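Local coordinates for protein peptidase M42 (Thaumarchaeota archaeon SCGC AB-539-E09, PDB 5DS0) that probably trims amino acids from the N-termini of peptides as a two-metal M42 (TET) aminopeptidase, here with cobalt bound, in a twelve-subunit assembly, at residues C[81-86]-C[136-141]. Residues are numbered along the deposited sequence; the frame is centred on the assembly and turned at random.
Sequences GYLTFN and MFIDIG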
# COMPACT_ATOMS: atom_id res chain seq x y z
N GLY C 81 27.11 -25.37 13.73
CA GLY C 81 27.22 -25.48 15.19
C GLY C 81 26.30 -24.58 15.99
O GLY C 81 26.58 -24.24 17.16
N TYR C 82 25.20 -24.20 15.37
CA TYR C 82 24.20 -23.35 16.00
C TYR C 82 23.00 -24.21 16.28
O TYR C 82 22.79 -25.21 15.60
CB TYR C 82 23.84 -22.19 15.08
CG TYR C 82 24.92 -21.14 15.03
CD1 TYR C 82 26.05 -21.30 14.25
CD2 TYR C 82 24.81 -19.97 15.81
CE1 TYR C 82 27.05 -20.33 14.22
CE2 TYR C 82 25.80 -18.99 15.78
CZ TYR C 82 26.92 -19.18 14.99
OH TYR C 82 27.88 -18.19 14.98
N LEU C 83 22.22 -23.83 17.27
CA LEU C 83 21.03 -24.57 17.59
C LEU C 83 19.83 -23.79 17.13
O LEU C 83 19.79 -22.59 17.31
CB LEU C 83 20.94 -24.77 19.10
CG LEU C 83 22.23 -25.20 19.79
CD1 LEU C 83 22.01 -25.37 21.29
CD2 LEU C 83 22.81 -26.48 19.22
N THR C 84 18.84 -24.46 16.56
CA THR C 84 17.52 -23.87 16.40
C THR C 84 16.69 -24.33 17.59
O THR C 84 17.03 -25.31 18.24
CB THR C 84 16.83 -24.32 15.10
OG1 THR C 84 16.71 -25.76 15.11
CG2 THR C 84 17.64 -23.89 13.90
N PHE C 85 15.61 -23.62 17.88
CA PHE C 85 14.81 -23.95 19.05
C PHE C 85 13.33 -23.68 18.81
O PHE C 85 12.98 -22.82 18.02
CB PHE C 85 15.29 -23.13 20.26
CG PHE C 85 15.19 -21.65 20.07
CD1 PHE C 85 14.01 -20.97 20.36
CD2 PHE C 85 16.25 -20.93 19.60
CE1 PHE C 85 13.91 -19.60 20.17
CE2 PHE C 85 16.17 -19.56 19.41
CZ PHE C 85 14.99 -18.90 19.70
N ASN C 86 12.48 -24.39 19.54
CA ASN C 86 11.09 -24.00 19.66
C ASN C 86 10.86 -23.41 21.03
O ASN C 86 11.59 -23.72 21.98
CB ASN C 86 10.19 -25.19 19.44
CG ASN C 86 10.00 -25.49 17.97
OD1 ASN C 86 9.57 -24.63 17.22
ND2 ASN C 86 10.32 -26.71 17.55
N MSE C 136 15.59 -17.19 14.54
CA MSE C 136 16.65 -17.02 15.53
C MSE C 136 17.30 -18.35 15.78
O MSE C 136 16.81 -19.38 15.34
CB MSE C 136 16.07 -16.51 16.84
CG MSE C 136 15.53 -15.10 16.70
SE MSE C 136 14.82 -14.48 18.43
CE MSE C 136 13.85 -12.92 17.74
N PHE C 137 18.45 -18.33 16.45
CA PHE C 137 19.07 -19.56 16.92
C PHE C 137 19.92 -19.25 18.12
O PHE C 137 20.04 -18.11 18.53
CB PHE C 137 19.92 -20.21 15.82
CG PHE C 137 20.49 -19.25 14.90
CD1 PHE C 137 21.55 -18.47 15.30
CD2 PHE C 137 19.91 -19.06 13.64
CE1 PHE C 137 22.07 -17.51 14.46
CE2 PHE C 137 20.42 -18.10 12.78
CZ PHE C 137 21.51 -17.32 13.19
N ILE C 138 20.51 -20.29 18.67
CA ILE C 138 21.31 -20.18 19.85
C ILE C 138 22.74 -20.48 19.48
O ILE C 138 23.04 -21.51 18.86
CB ILE C 138 20.79 -21.13 20.94
CG1 ILE C 138 19.46 -20.58 21.46
CG2 ILE C 138 21.76 -21.25 22.10
CD1 ILE C 138 18.57 -21.65 22.02
N ASP C 139 23.61 -19.57 19.88
CA ASP C 139 25.03 -19.67 19.65
C ASP C 139 25.65 -20.15 20.93
O ASP C 139 25.53 -19.49 21.96
CB ASP C 139 25.58 -18.30 19.29
CG ASP C 139 27.05 -18.33 18.93
OD1 ASP C 139 27.71 -19.37 19.11
OD2 ASP C 139 27.55 -17.29 18.44
N ILE C 140 26.32 -21.30 20.86
CA ILE C 140 26.98 -21.86 22.04
C ILE C 140 28.51 -21.83 21.92
O ILE C 140 29.20 -22.50 22.68
CB ILE C 140 26.51 -23.30 22.34
CG1 ILE C 140 26.79 -24.21 21.15
CG2 ILE C 140 25.03 -23.30 22.65
CD1 ILE C 140 26.71 -25.69 21.47
N GLY C 141 29.01 -21.03 20.98
CA GLY C 141 30.45 -20.84 20.82
C GLY C 141 31.09 -21.94 20.01
O GLY C 141 32.32 -22.07 19.99
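Leu83 and Ile138 form the antiparallel hydrogen-bonded pair that ties strand 82-86 to strand 137-139, whose short axes run 143° apart. Leu83 N gives a nearly straight bond to Ile138 O, 2.9 Å long and in the carbonyl plane, and Ile138 N returns one to Leu83 O, whose exact place is less certain. The two side chains share a face of the sheet. Ile138 CD1 touches Phe85 CD2, the side chains crossing at about a right angle, while CZ of the same ring touches Met136 CB (3.9 Å), the residue being selenomethionine in the crystal. With chi1 at 60°, Phe85 CG stands between the backbone N and carbonyl carbon, and the ring is directed at 136-138; Phe72 packs edge-to-face against it. Farther along, Leu83 CD1 reaches Ile140 CG2 at 3.9 Å. On the other face, Tyr82 CD2 meets Phe137 CD1 (3.6 Å), the rings oblique at 72°, and the adjoining Tyr82 CE2 lies 3.5 Å from Asp139 CG; these two side chains lie alongside, pointing the same way, their planes well tilted. Asp139 OD1 accepts from Gly141 N at 2.8 Å, an Asx turn just past the strand. The same carboxylate reaches a second subunit, with OD1 in a salt bridge to Arg322 and OD2 hydrogen-bonded to His323 there. With an alanine here the carboxylate is gone, and that arginine is likely to lose its mate while the turn at Gly141 is likely to loosen. Both strands belong to a small closed antiparallel barrel, consistent with the dimerisation domain of M42 peptidases. The Leu83 face is thus apolar, whereas the Tyr82 face joins aromatic packing to a buried carboxylate, its charge probably offset by the arginine, that links the barrel to the neighbouring subunit.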